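PDB 4L63: ECXA from Escherichia coli, which binds a zinc ion and probably acts as a zinc-dependent metallopeptidase of the zincin type. Local coordinates for residues Y23-T26 / S27-P31; I198-G202 / S203-Y207; E232-R235 / V236-G240. All blocks are in the same frame, centred on the assembly; numbering follows the deposited sequence.

Interaction 1 (Y23-T26 / S27-P31)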
loop_
_atom_site.group_PDB
_atom_site.type_symbol
_atom_site.label_atom_id
_atom_site.label_comp_id
_atom_site.label_asym_id
_atom_site.label_seq_id
_atom_site.Cartn_x
_atom_site.Cartn_y
_atom_site.Cartn_z
ATOM N N TYR A 23 5.083 21.373 11.398
ATOM C CA TYR A 23 5.274 21.838 12.763
ATOM C C TYR A 23 5.456 20.638 13.693
ATOM O O TYR A 23 4.819 19.592 13.540
ATOM C CB TYR A 23 4.110 22.730 13.206
ATOM C CG TYR A 23 4.206 24.128 12.629
ATOM C CD1 TYR A 23 5.070 25.067 13.184
ATOM C CD2 TYR A 23 3.457 24.503 11.519
ATOM C CE1 TYR A 23 5.179 26.342 12.658
ATOM C CE2 TYR A 23 3.558 25.780 10.983
ATOM C CZ TYR A 23 4.424 26.696 11.560
ATOM O OH TYR A 23 4.534 27.969 11.040
ATOM N N ASN A 24 6.382 20.791 14.625
ATOM C CA ASN A 24 6.724 19.756 15.584
ATOM C C ASN A 24 6.022 20.053 16.898
ATOM O O ASN A 24 6.446 20.952 17.629
ATOM C CB ASN A 24 8.242 19.711 15.768
ATOM C CG ASN A 24 8.707 18.517 16.574
ATOM O OD1 ASN A 24 8.081 18.129 17.557
ATOM N ND2 ASN A 24 9.827 17.938 16.167
ATOM N N ILE A 25 4.953 19.322 17.206
ATOM C CA ILE A 25 4.163 19.649 18.392
ATOM C C ILE A 25 4.890 19.247 19.680
ATOM O O ILE A 25 4.532 19.701 20.767
ATOM C CB ILE A 25 2.757 18.999 18.357
ATOM C CG1 ILE A 25 2.842 17.473 18.383
ATOM C CG2 ILE A 25 1.959 19.500 17.144
ATOM C CD1 ILE A 25 1.506 16.806 18.648
ATOM N N THR A 26 5.920 18.416 19.557
ATOM C CA THR A 26 6.769 18.107 20.704
ATOM C C THR A 26 7.634 19.322 21.022
ATOM O O THR A 26 7.783 19.702 22.182
ATOM C CB THR A 26 7.670 16.876 20.457
ATOM O OG1 THR A 26 6.859 15.712 20.249
ATOM C CG2 THR A 26 8.585 16.630 21.658
ATOM N N SER A 27 8.196 19.935 19.983
ATOM C CA SER A 27 8.993 21.149 20.148
ATOM C C SER A 27 8.131 22.324 20.601
ATOM O O SER A 27 8.560 23.150 21.407
ATOM C CB SER A 27 9.702 21.511 18.843
ATOM O OG SER A 27 10.478 20.433 18.362
ATOM N N ILE A 28 6.914 22.395 20.070
ATOM C CA ILE A 28 6.024 23.517 20.339
ATOM C C ILE A 28 5.464 23.483 21.763
ATOM O O ILE A 28 5.473 24.499 22.459
ATOM C CB ILE A 28 4.856 23.558 19.323
ATOM C CG1 ILE A 28 5.377 23.918 17.929
ATOM C CG2 ILE A 28 3.809 24.568 19.752
ATOM C CD1 ILE A 28 4.340 23.759 16.814
ATOM N N TYR A 29 4.993 22.321 22.201
ATOM C CA TYR A 29 4.341 22.215 23.505
ATOM C C TYR A 29 5.255 21.678 24.609
ATOM O O TYR A 29 4.959 21.823 25.798
ATOM C CB TYR A 29 3.102 21.326 23.398
ATOM C CG TYR A 29 2.046 21.855 22.452
ATOM C CD1 TYR A 29 1.625 23.181 22.518
ATOM C CD2 TYR A 29 1.470 21.030 21.494
ATOM C CE1 TYR A 29 0.658 23.668 21.658
ATOM C CE2 TYR A 29 0.501 21.509 20.625
ATOM C CZ TYR A 29 0.100 22.827 20.710
ATOM O OH TYR A 29 -0.865 23.301 19.847
ATOM N N GLY A 30 6.367 21.071 24.211
ATOM C CA GLY A 30 7.189 20.311 25.136
ATOM C C GLY A 30 6.783 18.852 25.041
ATOM O O GLY A 30 5.813 18.525 24.348
ATOM N N PRO A 31 7.526 17.961 25.719
ATOM C CA PRO A 31 7.200 16.530 25.736
ATOM C C PRO A 31 5.808 16.249 26.307
ATOM O O PRO A 31 5.183 15.249 25.941
ATOM C CB PRO A 31 8.288 15.934 26.637
ATOM C CG PRO A 31 9.420 16.905 26.555
ATOM C CD PRO A 31 8.770 18.252 26.453
#
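Ile25 O approaches the Tyr29 ring obliquely, 3.4 Å from Tyr29 CD2, and Ile25 CB lies 4.0 Å from the same CD2, while one face of the ring carries Ile28 CG2 above its rim. Tyr23, the other aromatic side chain, is met obliquely by Ile28 CD1, which lies 3.8 Å from Tyr23 CB; outside the turn this ring packs edge-to-face with Tyr15, and Tyr23 OH bonds to His180 O. The side-chain amide of Asn24 caps the helix start. With CG anti to the backbone N (chi1 -171°), OD1 folds back over the first turn and accepts from Ser27 N at 3.0 Å, the donor standing well above the plane of the amide carbonyl; a weak bond from Thr26 N reaches the same oxygen. Behind this cap, Ile28 N to Asn24 O (2.9 Å) and Tyr29 N to Ile25 O (3.0 Å) form the helical turns. The last link, Gly30 N to Thr26 O, is weak, and the chain leaves the helix at Gly30 with positive phi. Tyr29 OH bonds to Ser114 OG and to Ile165 O, at the end of the zinc-binding helix 146-165. The whole is a short surface helix, 25-29, opened by an asparagine N-cap and closed by a glycine.

Interaction 2 (I198-G202 / S203-Y207)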
loop_
_atom_site.group_PDB
_atom_site.type_symbol
_atom_site.label_atom_id
_atom_site.label_comp_id
_atom_site.label_asym_id
_atom_site.label_seq_id
_atom_site.Cartn_x
_atom_site.Cartn_y
_atom_site.Cartn_z
ATOM N N ILE A 198 -12.003 12.060 11.975
ATOM C CA ILE A 198 -12.786 12.986 12.770
ATOM C C ILE A 198 -12.390 14.424 12.408
ATOM O O ILE A 198 -12.976 15.390 12.902
ATOM C CB ILE A 198 -12.599 12.707 14.280
ATOM C CG1 ILE A 198 -13.711 13.381 15.097
ATOM C CG2 ILE A 198 -11.184 13.078 14.724
ATOM C CD1 ILE A 198 -13.830 12.869 16.520
ATOM N N MET A 199 -11.409 14.557 11.514
ATOM C CA MET A 199 -10.996 15.877 11.026
ATOM C C MET A 199 -11.582 16.195 9.654
ATOM O O MET A 199 -11.061 17.058 8.940
ATOM C CB MET A 199 -9.474 15.981 10.961
ATOM C CG MET A 199 -8.782 15.639 12.265
ATOM S SD MET A 199 -9.388 16.677 13.618
ATOM C CE MET A 199 -8.874 18.320 13.075
ATOM N N LEU A 200 -12.641 15.484 9.277
ATOM C CA LEU A 200 -13.419 15.849 8.095
ATOM C C LEU A 200 -13.796 17.322 8.173
ATOM O O LEU A 200 -14.107 17.832 9.250
ATOM C CB LEU A 200 -14.683 14.999 7.982
ATOM C CG LEU A 200 -14.497 13.531 7.606
ATOM C CD1 LEU A 200 -15.859 12.855 7.467
ATOM C CD2 LEU A 200 -13.671 13.386 6.335
ATOM N N ASN A 201 -13.740 18.011 7.038
ATOM C CA ASN A 201 -14.166 19.400 6.981
ATOM C C ASN A 201 -15.676 19.472 7.194
ATOM O O ASN A 201 -16.451 18.916 6.410
ATOM C CB ASN A 201 -13.763 20.029 5.643
ATOM C CG ASN A 201 -13.836 21.540 5.660
ATOM O OD1 ASN A 201 -14.726 22.121 6.280
ATOM N ND2 ASN A 201 -12.905 22.187 4.965
ATOM N N GLY A 202 -16.089 20.148 8.264
ATOM C CA GLY A 202 -17.488 20.191 8.656
ATOM C C GLY A 202 -18.349 21.008 7.715
ATOM O O GLY A 202 -19.581 20.932 7.754
ATOM N N SER A 203 -17.698 21.803 6.870
ATOM C CA SER A 203 -18.398 22.558 5.838
ATOM C C SER A 203 -18.859 21.645 4.707
ATOM O O SER A 203 -19.772 21.985 3.958
ATOM C CB SER A 203 -17.501 23.667 5.276
ATOM O OG SER A 203 -17.204 24.648 6.257
ATOM N N ASN A 204 -18.226 20.480 4.589
ATOM C CA ASN A 204 -18.470 19.593 3.453
ATOM C C ASN A 204 -18.971 18.200 3.844
ATOM O O ASN A 204 -19.497 17.471 3.007
ATOM C CB ASN A 204 -17.192 19.461 2.615
ATOM C CG ASN A 204 -16.537 20.805 2.330
ATOM O OD1 ASN A 204 -15.590 21.213 3.015
ATOM N ND2 ASN A 204 -17.046 21.507 1.324
ATOM N N TYR A 205 -18.801 17.827 5.107
ATOM C CA TYR A 205 -19.245 16.520 5.588
ATOM C C TYR A 205 -19.971 16.643 6.912
ATOM O O TYR A 205 -19.702 17.558 7.689
ATOM C CB TYR A 205 -18.067 15.565 5.786
ATOM C CG TYR A 205 -17.153 15.382 4.604
ATOM C CD1 TYR A 205 -16.095 16.254 4.388
ATOM C CD2 TYR A 205 -17.313 14.308 3.730
ATOM C CE1 TYR A 205 -15.235 16.085 3.322
ATOM C CE2 TYR A 205 -16.456 14.129 2.656
ATOM C CZ TYR A 205 -15.417 15.022 2.460
ATOM O OH TYR A 205 -14.551 14.867 1.403
ATOM N N ASP A 206 -20.887 15.715 7.167
ATOM C CA ASP A 206 -21.384 15.490 8.517
ATOM C C ASP A 206 -20.745 14.215 9.045
ATOM O O ASP A 206 -21.039 13.116 8.560
ATOM C CB ASP A 206 -22.905 15.375 8.560
ATOM C CG ASP A 206 -23.429 15.141 9.969
ATOM O OD1 ASP A 206 -23.325 16.059 10.813
ATOM O OD2 ASP A 206 -23.913 14.023 10.243
ATOM N N TYR A 207 -19.862 14.374 10.026
ATOM C CA TYR A 207 -19.090 13.265 10.581
ATOM C C TYR A 207 -19.973 12.108 11.048
ATOM O O TYR A 207 -19.652 10.941 10.818
ATOM C CB TYR A 207 -18.228 13.761 11.745
ATOM C CG TYR A 207 -17.508 12.658 12.490
ATOM C CD1 TYR A 207 -16.416 12.003 11.923
ATOM C CD2 TYR A 207 -17.923 12.266 13.758
ATOM C CE1 TYR A 207 -15.758 10.992 12.602
ATOM C CE2 TYR A 207 -17.272 11.260 14.445
ATOM C CZ TYR A 207 -16.190 10.626 13.864
ATOM O OH TYR A 207 -15.540 9.625 14.547
#
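Ile198 CG1 and Tyr207 CG both lie anti to the backbone N (chi1 -163° and 173°), which lays Ile198 CG1 over one face of the Tyr207 ring as a CH-pi contact, 4.1 Å from the centroid. Leu200 crosses Tyr205 at about a right angle: CD2 sits over the centre of the ring, 4.2 Å from the centroid, and Leu200 CD1 lies 3.9 Å from Tyr205 CB. At the edge of that ring, in its plane, is Asn201 O. This carbonyl takes two backbone donors, Tyr205 N at 2.9 Å nearly in line with the C=O bond and Asn204 N at 3.0 Å from above the carbonyl plane. Asn201 OD1 accepts from Ser203 N (3.0 Å), an Asx turn laid over the backbone turn that Asn201 O closes. Its ND2 bonds to Asn172 OD1, whose own ND2 reaches Asn204 OD1, and Asn201 also packs on the zinc ligand His170. Ile198 O accepts from ND1 of His160, a second ligand, and Met199 packs against His160 and His164, consistent with the methionine of the metzincin Met-turn. The hydrogen bond to His160 would orient its imidazole and probably make it a stronger zinc donor.

Interaction 3 (E232-R235 / V236-G240)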
loop_
_atom_site.group_PDB
_atom_site.type_symbol
_atom_site.label_atom_id
_atom_site.label_comp_id
_atom_site.label_asym_id
_atom_site.label_seq_id
_atom_site.Cartn_x
_atom_site.Cartn_y
_atom_site.Cartn_z
ATOM N N GLU A 232 -1.997 8.200 13.361
ATOM C CA GLU A 232 -0.711 8.214 12.671
ATOM C C GLU A 232 -0.313 9.631 12.242
ATOM O O GLU A 232 0.879 9.964 12.208
ATOM C CB GLU A 232 -0.748 7.287 11.453
ATOM C CG GLU A 232 -0.806 5.814 11.821
ATOM C CD GLU A 232 0.286 5.422 12.798
ATOM O OE1 GLU A 232 1.471 5.698 12.517
ATOM O OE2 GLU A 232 -0.045 4.840 13.851
ATOM N N GLY A 233 -1.310 10.455 11.917
ATOM C CA GLY A 233 -1.071 11.840 11.552
ATOM C C GLY A 233 -0.411 12.596 12.696
ATOM O O GLY A 233 0.558 13.330 12.494
ATOM N N VAL A 234 -0.932 12.412 13.904
ATOM C CA VAL A 234 -0.365 13.084 15.075
ATOM C C VAL A 234 1.032 12.545 15.406
ATOM O O VAL A 234 1.906 13.306 15.823
ATOM C CB VAL A 234 -1.304 12.966 16.296
ATOM C CG1 VAL A 234 -0.663 13.575 17.547
ATOM C CG2 VAL A 234 -2.625 13.666 15.998
ATOM N N ARG A 235 1.253 11.243 15.214
ATOM C CA ARG A 235 2.603 10.681 15.358
ATOM C C ARG A 235 3.614 11.394 14.468
ATOM O O ARG A 235 4.753 11.617 14.868
ATOM C CB ARG A 235 2.630 9.190 15.029
ATOM C CG ARG A 235 2.079 8.315 16.108
ATOM C CD ARG A 235 2.477 6.855 15.922
ATOM N NE ARG A 235 1.992 6.087 17.061
ATOM C CZ ARG A 235 2.590 6.073 18.246
ATOM N NH1 ARG A 235 3.701 6.775 18.437
ATOM N NH2 ARG A 235 2.084 5.357 19.244
ATOM N N VAL A 236 3.198 11.731 13.253
ATOM C CA VAL A 236 4.027 12.529 12.363
ATOM C C VAL A 236 4.256 13.930 12.939
ATOM O O VAL A 236 5.390 14.418 12.961
ATOM C CB VAL A 236 3.399 12.639 10.963
ATOM C CG1 VAL A 236 4.157 13.646 10.118
ATOM C CG2 VAL A 236 3.397 11.261 10.287
ATOM N N MET A 237 3.184 14.555 13.428
ATOM C CA MET A 237 3.261 15.915 13.973
ATOM C C MET A 237 4.090 15.950 15.250
ATOM O O MET A 237 4.613 17.002 15.616
ATOM C CB MET A 237 1.868 16.484 14.258
ATOM C CG MET A 237 0.952 16.595 13.026
ATOM S SD MET A 237 1.727 17.352 11.581
ATOM C CE MET A 237 1.987 19.032 12.152
ATOM N N ARG A 238 4.197 14.814 15.933
ATOM C CA ARG A 238 5.027 14.739 17.141
ATOM C C ARG A 238 6.513 14.733 16.813
ATOM O O ARG A 238 7.328 15.090 17.651
ATOM C CB ARG A 238 4.700 13.497 17.973
ATOM C CG ARG A 238 3.387 13.565 18.710
ATOM C CD ARG A 238 3.124 12.276 19.455
ATOM N NE ARG A 238 4.167 11.978 20.431
ATOM C CZ ARG A 238 4.637 10.759 20.672
ATOM N NH1 ARG A 238 4.159 9.718 20.002
ATOM N NH2 ARG A 238 5.585 10.581 21.580
ATOM N N ARG A 239 6.879 14.324 15.603
ATOM C CA ARG A 239 8.298 14.290 15.261
ATOM C C ARG A 239 8.650 15.347 14.220
ATOM O O ARG A 239 9.822 15.673 14.032
ATOM C CB ARG A 239 8.710 12.899 14.770
ATOM C CG ARG A 239 8.142 12.494 13.430
ATOM C CD ARG A 239 8.795 11.203 12.959
ATOM N NE ARG A 239 8.287 10.774 11.660
ATOM C CZ ARG A 239 7.235 9.980 11.492
ATOM N NH1 ARG A 239 6.573 9.514 12.546
ATOM N NH2 ARG A 239 6.849 9.646 10.269
ATOM N N GLY A 240 7.631 15.890 13.560
ATOM C CA GLY A 240 7.830 16.942 12.580
ATOM C C GLY A 240 8.747 16.523 11.449
ATOM O O GLY A 240 8.759 15.361 11.045
#
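Arg235 and Arg238 lie side by side along one flank of the helix, both chains running the same way, and their guanidinium planes are turned 61° from each other. Arg235 NH1 comes to the edge of the Arg238 group, near its plane, and stands 3.4 Å from Arg238 NH1. Both nitrogens are donors, so the approach brings like charges together without a bond; a weak hydrogen bond from Arg238 NH1 to Ser74 O gives that end a partner elsewhere. The bend of Arg238 at its third torsion (chi3 59°) swings the guanidinium back toward Arg235. Arg238 CG rests 3.3 Å from Val234 O and 4.2 Å from Val234 CG1. These residues form the last turns of helix 228-239, an alpha-helix held by i to i+4 bonds: Val236 N to Glu232 O (3.1 Å), Met237 N to Gly233 O (3.0 Å) and Arg238 N to Val234 O (2.7 Å). Val236 O then receives both Arg239 N and Gly240 N, and Gly240 turns out of the helix with positive phi. The first torsion of Arg239 (chi1 69°) turns its extended chain back along the helix: Val236 CA lies against the rim of one guanidinium face, and Arg239 NH1 touches Arg235 O at 3.6 Å. Val236 and Met237 pack against Leu22 of strand 21-22, and Val234 and Arg238 touch Ile25 of helix 25-29.

In the fold
Interactions 1 and 3 are neighbours, their centres about 10 Å apart, and join two helices: Thr26 OG1 probably hydrogen-bonds to Arg238 O and Ile25 N to Met237 O, so the start of helix 25-29 meets the end of helix 228-239. Interaction 1 is a surface contact and interaction 3 is partly buried, with arginines on its flank and valines and methionine inward. Interaction 2, also partly buried, lies apart, with its nearest atoms about 7 Å from interaction 3 and about 12 Å from interaction 1. It is an irregular loop beside the zinc site, where CH-pi contacts of Ile198 and Leu200 on tyrosine rings and asparagine side-chain bonds join a single backbone turn in place of a run of helical bonds.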